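PDB 3MWB: prephenate dehydratase from Arthrobacter aurescens, which probably catalyses the conversion of prephenate to 3-phenylpyruvate, with loss of water and carbon dioxide, in L-phenylalanine biosynthesis. Local coordinates for residues T91-A96 with L159-Q164; G143-D148 with P165-L170; H113-C118 with A153-P158. One frame throughout, in Å; residues are numbered along the deposited sequence.

Contact 1: residues T91-A96 with L159-Q164; sequences TFVLVA and LIAAEQ
Ala-161 CB overlaps two valine methyls, one from Val-93 and one from Val-95, where helix 158-163 lies over strand 93-96 in the dehydratase domain, an alpha/beta unit of the type II periplasmic-binding-protein fold. Val-95 CG2 is the nearer of the two, 4.1 Å from Ala-161 CB; Val-93 CG2 stands 4.3 Å from the same carbon. Being two apart on the strand, the valines face the helix together, and the single methyl of the helix meets both. Residue type suits place on each side: beta-branched valine is at ease in a strand and offers a short, broad surface, while alanine lets the helix backbone come close, with the CA atoms of Val-95 and Ala-161 only 7.2 Å apart. In Val-93, chi1 of -62° leaves CG2 between the backbone N and the carbonyl carbon, from where it reaches the helix. Val-95 instead meets the helix with a chi1 of 101°, away from a staggered position. Ala-161 and Gln-164 belong to a magnesium site seen for this protein, though no ion is bound to this chain. Gln-164 is where helical geometry ends, and the break brings its carbonyl O to 3.4 Å from Ala-161 O.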
ATOM      1  N   THR A  91     -24.602 -16.384 -31.002  1.00 28.04           N
ATOM      2  CA  THR A  91     -25.942 -16.522 -31.534  1.00 29.90           C
ATOM      3  C   THR A  91     -26.272 -18.016 -31.560  1.00 29.06           C
ATOM      4  O   THR A  91     -25.483 -18.812 -32.067  1.00 28.82           O
ATOM      5  CB  THR A  91     -25.995 -15.935 -32.960  1.00 30.94           C
ATOM      6  OG1 THR A  91     -25.722 -14.531 -32.891  1.00 34.34           O
ATOM      7  CG2 THR A  91     -27.362 -16.138 -33.600  1.00 32.83           C
ATOM      8  N   PHE A  92     -27.415 -18.401 -31.011  1.00 28.48           N
ATOM      9  CA  PHE A  92     -27.766 -19.814 -30.978  1.00 28.35           C
ATOM     10  C   PHE A  92     -28.882 -20.122 -31.978  1.00 28.90           C
ATOM     11  O   PHE A  92     -29.841 -19.368 -32.092  1.00 30.36           O
ATOM     12  CB  PHE A  92     -28.225 -20.235 -29.590  1.00 27.78           C
ATOM     13  CG  PHE A  92     -27.147 -20.237 -28.553  1.00 28.60           C
ATOM     14  CD1 PHE A  92     -26.174 -21.242 -28.535  1.00 28.32           C
ATOM     15  CD2 PHE A  92     -27.124 -19.263 -27.557  1.00 28.51           C
ATOM     16  CE1 PHE A  92     -25.171 -21.251 -27.554  1.00 28.46           C
ATOM     17  CE2 PHE A  92     -26.125 -19.282 -26.556  1.00 28.89           C
ATOM     18  CZ  PHE A  92     -25.161 -20.273 -26.559  1.00 25.73           C
ATOM     19  N   VAL A  93     -28.757 -21.239 -32.686  1.00 28.76           N
ATOM     20  CA  VAL A  93     -29.833 -21.742 -33.517  1.00 29.16           C
ATOM     21  C   VAL A  93     -30.297 -23.104 -32.998  1.00 29.26           C
ATOM     22  O   VAL A  93     -29.503 -23.880 -32.433  1.00 28.07           O
ATOM     23  CB  VAL A  93     -29.457 -21.836 -35.020  1.00 30.04           C
ATOM     24  CG1 VAL A  93     -29.137 -20.452 -35.588  1.00 31.27           C
ATOM     25  CG2 VAL A  93     -28.307 -22.787 -35.248  1.00 30.95           C
ATOM     26  N   LEU A  94     -31.588 -23.372 -33.194  1.00 29.34           N
ATOM     27  CA  LEU A  94     -32.172 -24.673 -32.919  1.00 30.43           C
ATOM     28  C   LEU A  94     -32.267 -25.430 -34.231  1.00 31.63           C
ATOM     29  O   LEU A  94     -32.827 -24.930 -35.217  1.00 32.36           O
ATOM     30  CB  LEU A  94     -33.566 -24.543 -32.265  1.00 30.90           C
ATOM     31  CG  LEU A  94     -34.258 -25.888 -31.945  1.00 32.28           C
ATOM     32  CD1 LEU A  94     -33.646 -26.561 -30.717  1.00 31.71           C
ATOM     33  CD2 LEU A  94     -35.759 -25.699 -31.766  1.00 32.91           C
ATOM     34  N   VAL A  95     -31.737 -26.645 -34.232  1.00 31.85           N
ATOM     35  CA  VAL A  95     -31.468 -27.358 -35.463  1.00 33.57           C
ATOM     36  C   VAL A  95     -32.085 -28.765 -35.408  1.00 35.07           C
ATOM     37  O   VAL A  95     -32.188 -29.365 -34.336  1.00 35.05           O
ATOM     38  CB  VAL A  95     -29.920 -27.329 -35.750  1.00 33.43           C
ATOM     39  CG1 VAL A  95     -29.215 -28.628 -35.374  1.00 33.64           C
ATOM     40  CG2 VAL A  95     -29.631 -26.931 -37.165  1.00 33.87           C
ATOM     41  N   ALA A  96     -32.543 -29.256 -36.556  1.00 37.40           N
ATOM     42  CA  ALA A  96     -33.145 -30.598 -36.666  1.00 39.19           C
ATOM     43  C   ALA A  96     -33.098 -31.089 -38.108  1.00 41.50           C
ATOM     44  O   ALA A  96     -32.825 -30.309 -39.024  1.00 42.16           O
ATOM     45  CB  ALA A  96     -34.581 -30.591 -36.146  1.00 39.71           C
ATOM     46  N   LEU A 159     -22.796 -21.401 -37.925  1.00 41.38           N
ATOM     47  CA  LEU A 159     -21.765 -21.994 -38.786  1.00 44.12           C
ATOM     48  C   LEU A 159     -22.141 -23.402 -39.254  1.00 43.79           C
ATOM     49  O   LEU A 159     -22.216 -23.656 -40.456  1.00 45.49           O
ATOM     50  CB  LEU A 159     -20.384 -22.016 -38.099  1.00 45.72           C
ATOM     51  CG  LEU A 159     -19.256 -22.772 -38.837  1.00 49.50           C
ATOM     52  CD1 LEU A 159     -19.038 -22.240 -40.263  1.00 52.10           C
ATOM     53  CD2 LEU A 159     -17.932 -22.763 -38.064  1.00 51.97           C
ATOM     54  N   ILE A 160     -22.382 -24.304 -38.303  1.00 41.85           N
ATOM     55  CA  ILE A 160     -22.590 -25.711 -38.633  1.00 42.35           C
ATOM     56  C   ILE A 160     -23.925 -25.964 -39.357  1.00 42.02           C
ATOM     57  O   ILE A 160     -24.029 -26.885 -40.191  1.00 43.33           O
ATOM     58  CB  ILE A 160     -22.344 -26.651 -37.409  1.00 42.08           C
ATOM     59  CG1 ILE A 160     -22.118 -28.097 -37.877  1.00 44.04           C
ATOM     60  CG2 ILE A 160     -23.456 -26.515 -36.359  1.00 37.82           C
ATOM     61  CD1 ILE A 160     -21.205 -28.903 -36.992  1.00 46.08           C
ATOM     62  N   ALA A 161     -24.928 -25.135 -39.063  1.00 39.90           N
ATOM     63  CA  ALA A 161     -26.180 -25.198 -39.790  1.00 40.13           C
ATOM     64  C   ALA A 161     -25.951 -24.834 -41.261  1.00 42.96           C
ATOM     65  O   ALA A 161     -26.409 -25.554 -42.140  1.00 44.68           O
ATOM     66  CB  ALA A 161     -27.230 -24.306 -39.164  1.00 38.31           C
ATOM     67  N   ALA A 162     -25.214 -23.750 -41.519  1.00 43.83           N
ATOM     68  CA  ALA A 162     -24.906 -23.322 -42.891  1.00 46.85           C
ATOM     69  C   ALA A 162     -24.076 -24.338 -43.683  1.00 49.39           C
ATOM     70  O   ALA A 162     -24.104 -24.348 -44.912  1.00 52.35           O
ATOM     71  CB  ALA A 162     -24.214 -21.962 -42.890  1.00 47.51           C
ATOM     72  N   GLU A 163     -23.325 -25.183 -42.984  1.00 48.94           N
ATOM     73  CA  GLU A 163     -22.417 -26.109 -43.665  1.00 51.53           C
ATOM     74  C   GLU A 163     -23.014 -27.501 -43.900  1.00 51.77           C
ATOM     75  O   GLU A 163     -22.626 -28.186 -44.843  1.00 54.82           O
ATOM     76  CB  GLU A 163     -21.069 -26.202 -42.934  1.00 51.97           C
ATOM     77  CG  GLU A 163     -20.250 -24.913 -42.988  1.00 53.50           C
ATOM     78  CD  GLU A 163     -18.875 -25.050 -42.354  1.00 56.27           C
ATOM     79  OE1 GLU A 163     -18.785 -25.526 -41.202  1.00 54.29           O
ATOM     80  OE2 GLU A 163     -17.877 -24.665 -43.004  1.00 60.21           O
ATOM     81  N   GLN A 164     -23.958 -27.906 -43.055  1.00 48.89           N
ATOM     82  CA  GLN A 164     -24.565 -29.237 -43.150  1.00 49.47           C
ATOM     83  C   GLN A 164     -25.941 -29.206 -43.821  1.00 49.85           C
ATOM     84  O   GLN A 164     -26.900 -28.678 -43.241  1.00 47.39           O
ATOM     85  CB  GLN A 164     -24.665 -29.905 -41.768  1.00 47.16           C
ATOM     86  CG  GLN A 164     -23.331 -30.139 -41.055  1.00 47.51           C
ATOM     87  CD  GLN A 164     -22.336 -30.965 -41.876  1.00 51.44           C
ATOM     88  OE1 GLN A 164     -22.706 -31.947 -42.526  1.00 53.58           O
ATOM     89  NE2 GLN A 164     -21.070 -30.569 -41.836  1.00 51.46           N
TER

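Contact 2: residues G143-D148 with P165-L170; sequences GLLEDD and PGLNVL
The flat peptide group that follows Gly-166 carries a methyl of Leu-145 over one face: CD2 of Leu-145 is 3.8 Å from Gly-166 CA and 3.9 Å from Gly-166 C, lying above the carbonyl plane rather than at its edge. Gly-166 has no side chain, and the methyl of Leu-145 packs directly on its backbone. The rest is leucine on leucine. Leu-167 CD2 comes against Leu-144, 3.9 Å from CD1 and 4.0 Å from CB, and the two leucine side chains cross at about a right angle. Leu-144 and Leu-145 are neighbours in the type I turn from Gly-143 to Glu-146; Leu-144 meets Leu-167, while Leu-145, whose CG beside its backbone N (chi1 -63°) carries the end of the side chain toward the partner loop, lies chiefly on Gly-166. Leucine suits this place because its long, forked apolar side chain spans the distance between two loops. Leu-145 lies at the exposed margin, whereas Leu-167 is buried. The contact thus ties the turn leaving helix 137-143 to the loop between helix 158-163 and strand 168-171, with Leu-144 and Leu-167 both resting on Val-95 of strand 93-96.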
ATOM      1  N   GLY A 143     -24.676 -35.422 -34.415  1.00 44.48           N
ATOM      2  CA  GLY A 143     -25.386 -36.613 -33.950  1.00 45.89           C
ATOM      3  C   GLY A 143     -26.735 -36.802 -34.634  1.00 46.16           C
ATOM      4  O   GLY A 143     -27.188 -37.929 -34.813  1.00 48.60           O
ATOM      5  N   LEU A 144     -27.365 -35.696 -35.030  1.00 44.15           N
ATOM      6  CA  LEU A 144     -28.639 -35.727 -35.763  1.00 44.84           C
ATOM      7  C   LEU A 144     -28.568 -36.362 -37.161  1.00 48.35           C
ATOM      8  O   LEU A 144     -29.601 -36.738 -37.719  1.00 49.75           O
ATOM      9  CB  LEU A 144     -29.229 -34.321 -35.877  1.00 42.07           C
ATOM     10  CG  LEU A 144     -29.646 -33.600 -34.591  1.00 39.37           C
ATOM     11  CD1 LEU A 144     -29.834 -32.117 -34.871  1.00 36.11           C
ATOM     12  CD2 LEU A 144     -30.905 -34.206 -33.990  1.00 37.69           C
ATOM     13  N   LEU A 145     -27.368 -36.473 -37.731  1.00 50.16           N
ATOM     14  CA  LEU A 145     -27.216 -37.031 -39.080  1.00 54.25           C
ATOM     15  C   LEU A 145     -27.116 -38.558 -39.050  1.00 58.37           C
ATOM     16  O   LEU A 145     -27.009 -39.205 -40.093  1.00 62.01           O
ATOM     17  CB  LEU A 145     -26.006 -36.425 -39.803  1.00 54.51           C
ATOM     18  CG  LEU A 145     -26.037 -34.916 -40.073  1.00 52.25           C
ATOM     19  CD1 LEU A 145     -24.644 -34.382 -40.392  1.00 51.78           C
ATOM     20  CD2 LEU A 145     -27.029 -34.562 -41.179  1.00 53.41           C
ATOM     21  N   GLU A 146     -27.161 -39.112 -37.840  1.00 58.69           N
ATOM     22  CA  GLU A 146     -27.034 -40.547 -37.602  1.00 62.97           C
ATOM     23  C   GLU A 146     -28.415 -41.195 -37.558  1.00 64.69           C
ATOM     24  O   GLU A 146     -29.426 -40.508 -37.362  1.00 62.52           O
ATOM     25  CB  GLU A 146     -26.302 -40.786 -36.276  1.00 62.17           C
ATOM     26  CG  GLU A 146     -25.355 -41.965 -36.285  1.00 67.13           C
ATOM     27  CD  GLU A 146     -24.209 -41.774 -37.264  1.00 69.50           C
ATOM     28  OE1 GLU A 146     -23.785 -42.776 -37.888  1.00 73.64           O
ATOM     29  OE2 GLU A 146     -23.746 -40.616 -37.414  1.00 66.39           O
ATOM     30  N   ASP A 147     -28.452 -42.517 -37.735  1.00 69.26           N
ATOM     31  CA  ASP A 147     -29.700 -43.281 -37.660  1.00 71.79           C
ATOM     32  C   ASP A 147     -30.142 -43.416 -36.209  1.00 70.37           C
ATOM     33  O   ASP A 147     -29.352 -43.834 -35.350  1.00 70.92           O
ATOM     34  CB  ASP A 147     -29.524 -44.677 -38.264  1.00 77.21           C
ATOM     35  CG  ASP A 147     -28.849 -44.654 -39.625  1.00 79.71           C
ATOM     36  OD1 ASP A 147     -28.439 -43.562 -40.088  1.00 77.09           O
ATOM     37  OD2 ASP A 147     -28.721 -45.741 -40.229  1.00 83.99           O
ATOM     38  N   ASP A 148     -31.402 -43.066 -35.947  1.00 69.15           N
ATOM     39  CA  ASP A 148     -32.014 -43.206 -34.617  1.00 67.94           C
ATOM     40  C   ASP A 148     -31.174 -42.541 -33.517  1.00 64.22           C
ATOM     41  O   ASP A 148     -30.862 -43.154 -32.486  1.00 65.22           O
ATOM     42  CB  ASP A 148     -32.305 -44.685 -34.293  1.00 72.60           C
ATOM     43  N   PRO A 165     -26.048 -29.792 -45.037  1.00 53.09           N
ATOM     44  CA  PRO A 165     -27.325 -29.809 -45.776  1.00 54.34           C
ATOM     45  C   PRO A 165     -28.437 -30.531 -45.005  1.00 52.82           C
ATOM     46  O   PRO A 165     -29.596 -30.104 -45.031  1.00 51.96           O
ATOM     47  CB  PRO A 165     -26.987 -30.563 -47.072  1.00 59.00           C
ATOM     48  CG  PRO A 165     -25.481 -30.570 -47.157  1.00 60.06           C
ATOM     49  CD  PRO A 165     -24.987 -30.532 -45.748  1.00 56.26           C
ATOM     50  N   GLY A 166     -28.068 -31.598 -44.300  1.00 52.48           N
ATOM     51  CA  GLY A 166     -29.018 -32.394 -43.528  1.00 52.08           C
ATOM     52  C   GLY A 166     -29.516 -31.696 -42.273  1.00 48.41           C
ATOM     53  O   GLY A 166     -30.343 -32.237 -41.540  1.00 47.91           O
ATOM     54  N   LEU A 167     -29.020 -30.494 -42.013  1.00 46.57           N
ATOM     55  CA  LEU A 167     -29.468 -29.752 -40.833  1.00 43.66           C
ATOM     56  C   LEU A 167     -30.313 -28.556 -41.235  1.00 43.55           C
ATOM     57  O   LEU A 167     -29.906 -27.712 -42.036  1.00 44.62           O
ATOM     58  CB  LEU A 167     -28.297 -29.320 -39.941  1.00 41.53           C
ATOM     59  CG  LEU A 167     -27.363 -30.332 -39.253  1.00 41.93           C
ATOM     60  CD1 LEU A 167     -26.272 -29.584 -38.489  1.00 40.11           C
ATOM     61  CD2 LEU A 167     -28.087 -31.310 -38.320  1.00 40.73           C
ATOM     62  N   ASN A 168     -31.506 -28.516 -40.670  1.00 42.97           N
ATOM     63  CA  ASN A 168     -32.468 -27.469 -40.937  1.00 43.53           C
ATOM     64  C   ASN A 168     -32.599 -26.595 -39.709  1.00 40.61           C
ATOM     65  O   ASN A 168     -32.670 -27.115 -38.597  1.00 38.99           O
ATOM     66  CB  ASN A 168     -33.827 -28.090 -41.260  1.00 45.91           C
ATOM     67  CG  ASN A 168     -34.851 -27.055 -41.666  1.00 48.00           C
ATOM     68  OD1 ASN A 168     -34.605 -26.266 -42.577  1.00 50.97           O
ATOM     69  ND2 ASN A 168     -36.005 -27.047 -40.991  1.00 46.77           N
ATOM     70  N   VAL A 169     -32.623 -25.277 -39.913  1.00 40.59           N
ATOM     71  CA  VAL A 169     -32.794 -24.324 -38.818  1.00 38.38           C
ATOM     72  C   VAL A 169     -34.280 -24.188 -38.457  1.00 38.74           C
ATOM     73  O   VAL A 169     -35.086 -23.673 -39.244  1.00 40.30           O
ATOM     74  CB  VAL A 169     -32.198 -22.928 -39.145  1.00 38.62           C
ATOM     75  CG1 VAL A 169     -32.433 -21.966 -37.974  1.00 37.54           C
ATOM     76  CG2 VAL A 169     -30.700 -23.029 -39.454  1.00 39.03           C
ATOM     77  N   LEU A 170     -34.635 -24.661 -37.267  1.00 36.96           N
ATOM     78  CA  LEU A 170     -36.013 -24.565 -36.785  1.00 37.74           C
ATOM     79  C   LEU A 170     -36.300 -23.243 -36.085  1.00 36.67           C
ATOM     80  O   LEU A 170     -37.399 -22.731 -36.178  1.00 37.56           O
ATOM     81  CB  LEU A 170     -36.345 -25.730 -35.854  1.00 37.45           C
ATOM     82  CG  LEU A 170     -37.378 -26.777 -36.285  1.00 40.91           C
ATOM     83  CD1 LEU A 170     -37.479 -26.988 -37.810  1.00 44.81           C
ATOM     84  CD2 LEU A 170     -37.119 -28.094 -35.550  1.00 41.15           C
TER

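Contact 3: residues H113-C118 with A153-P158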
ATOM      1  N   HIS A 113     -23.295 -25.426 -21.370  1.00 34.19           N
ATOM      2  CA  HIS A 113     -23.127 -23.968 -21.410  1.00 33.10           C
ATOM      3  C   HIS A 113     -24.120 -23.293 -22.362  1.00 32.65           C
ATOM      4  O   HIS A 113     -24.612 -22.199 -22.084  1.00 32.68           O
ATOM      5  CB  HIS A 113     -21.691 -23.621 -21.812  1.00 32.84           C
ATOM      6  CG  HIS A 113     -20.668 -24.013 -20.787  1.00 33.26           C
ATOM      7  ND1 HIS A 113     -19.365 -23.565 -20.827  1.00 32.08           N
ATOM      8  CD2 HIS A 113     -20.762 -24.795 -19.681  1.00 34.72           C
ATOM      9  CE1 HIS A 113     -18.699 -24.062 -19.799  1.00 34.62           C
ATOM     10  NE2 HIS A 113     -19.522 -24.813 -19.087  1.00 32.01           N
ATOM     11  N   ALA A 114     -24.392 -23.948 -23.487  1.00 32.38           N
ATOM     12  CA  ALA A 114     -25.406 -23.471 -24.427  1.00 33.06           C
ATOM     13  C   ALA A 114     -26.813 -23.619 -23.830  1.00 32.93           C
ATOM     14  O   ALA A 114     -27.615 -22.671 -23.838  1.00 32.95           O
ATOM     15  CB  ALA A 114     -25.298 -24.211 -25.750  1.00 33.41           C
ATOM     16  N   TRP A 115     -27.095 -24.803 -23.296  1.00 33.90           N
ATOM     17  CA  TRP A 115     -28.390 -25.078 -22.689  1.00 35.51           C
ATOM     18  C   TRP A 115     -28.774 -24.010 -21.679  1.00 35.51           C
ATOM     19  O   TRP A 115     -29.862 -23.441 -21.766  1.00 36.17           O
ATOM     20  CB  TRP A 115     -28.414 -26.459 -22.021  1.00 37.64           C
ATOM     21  CG  TRP A 115     -29.751 -26.775 -21.412  1.00 40.23           C
ATOM     22  CD1 TRP A 115     -30.064 -26.790 -20.084  1.00 43.15           C
ATOM     23  CD2 TRP A 115     -30.965 -27.077 -22.115  1.00 42.86           C
ATOM     24  NE1 TRP A 115     -31.392 -27.100 -19.912  1.00 46.63           N
ATOM     25  CE2 TRP A 115     -31.972 -27.278 -21.142  1.00 46.23           C
ATOM     26  CE3 TRP A 115     -31.300 -27.205 -23.471  1.00 42.11           C
ATOM     27  CZ2 TRP A 115     -33.292 -27.602 -21.483  1.00 48.18           C
ATOM     28  CZ3 TRP A 115     -32.600 -27.525 -23.807  1.00 44.09           C
ATOM     29  CH2 TRP A 115     -33.582 -27.730 -22.815  1.00 47.42           C
ATOM     30  N   ALA A 116     -27.861 -23.723 -20.751  1.00 35.88           N
ATOM     31  CA  ALA A 116     -28.105 -22.798 -19.640  1.00 37.38           C
ATOM     32  C   ALA A 116     -28.433 -21.373 -20.098  1.00 37.09           C
ATOM     33  O   ALA A 116     -29.016 -20.593 -19.350  1.00 39.05           O
ATOM     34  CB  ALA A 116     -26.893 -22.786 -18.698  1.00 38.39           C
ATOM     35  N   GLN A 117     -28.039 -21.040 -21.326  1.00 35.34           N
ATOM     36  CA  GLN A 117     -28.280 -19.706 -21.878  1.00 35.97           C
ATOM     37  C   GLN A 117     -29.476 -19.632 -22.809  1.00 34.27           C
ATOM     38  O   GLN A 117     -29.737 -18.570 -23.349  1.00 35.22           O
ATOM     39  CB  GLN A 117     -27.090 -19.249 -22.703  1.00 36.80           C
ATOM     40  CG  GLN A 117     -25.832 -18.991 -21.950  1.00 39.20           C
ATOM     41  CD  GLN A 117     -24.790 -18.469 -22.885  1.00 40.78           C
ATOM     42  OE1 GLN A 117     -24.930 -17.374 -23.437  1.00 43.32           O
ATOM     43  NE2 GLN A 117     -23.747 -19.255 -23.099  1.00 40.69           N
ATOM     44  N   CYS A 118     -30.147 -20.754 -23.052  1.00 32.43           N
ATOM     45  CA  CYS A 118     -31.300 -20.782 -23.948  1.00 31.41           C
ATOM     46  C   CYS A 118     -32.594 -21.119 -23.222  1.00 32.15           C
ATOM     47  O   CYS A 118     -33.607 -21.410 -23.855  1.00 31.66           O
ATOM     48  CB  CYS A 118     -31.067 -21.765 -25.099  1.00 31.15           C
ATOM     49  SG  CYS A 118     -29.787 -21.206 -26.230  1.00 30.23           S
ATOM     50  N   ALA A 153     -33.534 -32.649 -31.696  1.00 37.35           N
ATOM     51  CA  ALA A 153     -33.024 -31.314 -32.004  1.00 34.92           C
ATOM     52  C   ALA A 153     -31.673 -31.058 -31.329  1.00 33.63           C
ATOM     53  O   ALA A 153     -31.309 -31.744 -30.367  1.00 33.71           O
ATOM     54  CB  ALA A 153     -34.032 -30.266 -31.596  1.00 34.07           C
ATOM     55  N   ALA A 154     -30.929 -30.084 -31.859  1.00 32.14           N
ATOM     56  CA  ALA A 154     -29.681 -29.624 -31.242  1.00 31.25           C
ATOM     57  C   ALA A 154     -29.623 -28.090 -31.212  1.00 29.69           C
ATOM     58  O   ALA A 154     -30.298 -27.419 -31.990  1.00 29.29           O
ATOM     59  CB  ALA A 154     -28.469 -30.199 -31.966  1.00 32.26           C
ATOM     60  N   ILE A 155     -28.849 -27.557 -30.277  1.00 28.92           N
ATOM     61  CA  ILE A 155     -28.606 -26.134 -30.188  1.00 28.39           C
ATOM     62  C   ILE A 155     -27.138 -25.934 -30.485  1.00 29.77           C
ATOM     63  O   ILE A 155     -26.269 -26.513 -29.824  1.00 30.28           O
ATOM     64  CB  ILE A 155     -28.963 -25.577 -28.797  1.00 28.06           C
ATOM     65  CG1 ILE A 155     -30.463 -25.763 -28.534  1.00 27.81           C
ATOM     66  CG2 ILE A 155     -28.595 -24.105 -28.714  1.00 26.91           C
ATOM     67  CD1 ILE A 155     -30.884 -25.440 -27.105  1.00 28.61           C
ATOM     68  N   CYS A 156     -26.871 -25.121 -31.501  1.00 30.00           N
ATOM     69  CA  CYS A 156     -25.533 -25.004 -32.035  1.00 31.64           C
ATOM     70  C   CYS A 156     -25.306 -23.625 -32.659  1.00 32.08           C
ATOM     71  O   CYS A 156     -26.179 -22.755 -32.581  1.00 31.27           O
ATOM     72  CB  CYS A 156     -25.329 -26.097 -33.081  1.00 32.25           C
ATOM     73  SG  CYS A 156     -26.515 -25.980 -34.425  0.92 32.92           S
ATOM     74  N   ALA A 157     -24.141 -23.459 -33.282  1.00 33.85           N
ATOM     75  CA  ALA A 157     -23.767 -22.238 -34.008  1.00 35.34           C
ATOM     76  C   ALA A 157     -24.423 -22.145 -35.387  1.00 35.86           C
ATOM     77  O   ALA A 157     -24.740 -23.170 -36.003  1.00 36.33           O
ATOM     78  CB  ALA A 157     -22.226 -22.153 -34.149  1.00 37.32           C
ATOM     79  N   PRO A 158     -24.652 -20.912 -35.876  1.00 36.56           N
ATOM     80  CA  PRO A 158     -25.079 -20.768 -37.267  1.00 37.92           C
ATOM     81  C   PRO A 158     -24.092 -21.402 -38.259  1.00 40.01           C
ATOM     82  O   PRO A 158     -24.521 -21.902 -39.297  1.00 40.58           O
ATOM     83  CB  PRO A 158     -25.144 -19.246 -37.456  1.00 38.97           C
ATOM     84  CG  PRO A 158     -25.504 -18.740 -36.107  1.00 37.11           C
ATOM     85  CD  PRO A 158     -24.735 -19.630 -35.150  1.00 36.19           C
TER
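Ile-155 sends its CB from strand 153-156 toward helix 112-115, and its two branches then part, one toward Ala-114, the other toward Trp-115, while both touch Cys-118. This is helix-on-sheet packing of the alpha/beta dehydratase domain: the helix follows strand 107-110, the parallel neighbour of strand 153-156. The short branch, CG2, lies 4.0 Å from Cys-118 SG and 4.4 Å from Ala-114 CB. Along the longer branch, CG1 (chi1 -63°, beside the backbone N) leads to CD1, which approaches Trp-115 obliquely, 4.1 Å from CE3, and also reaches Cys-118 CB at 4.2 Å. Trp-115 holds its indole out toward CD1 with CG anti to the backbone N (chi1 -179°), and Tyr-131 stacks on the same ring. Isoleucine fits because beta branching suits a strand and gives two arms for three partners; the short side chains of Ala-114 and Cys-118 let the helix end lie close to the strand. All four residues are buried, and His-113, Trp-115 and Ala-116 also pack on a second subunit. Where the helix gives way to the Trp-115 to Cys-118 turn, Gln-117 NE2 bonds back to His-113 O at 3.2 Å, with an N-H...O angle of 149° and the donor above the carbonyl plane.

All three contacts build on one five-stranded mixed sheet, covering it from opposite faces: contacts 1 and 2 on one, contact 3 on the other. Strand 93-96 joins them, with Val-95 N bonded to Ala-154 O (2.8 Å) and Leu-94 O to Leu-170 N (2.7 Å). Centres of contacts 1 and 2, and of 1 and 3, are about 10 Å apart. Contacts 1 and 2 share the magnesium site: Leu-167 O lies 3.4 Å from Gln-164 O and 4.1 Å from Ala-161 O, consistent with carbonyls as ligands. The Ile-155 side chain is about 11 Å, nearest atoms, from the side chains of Ala-161 and Leu-167. Bound phenylalanine occupies the separate ACT domain.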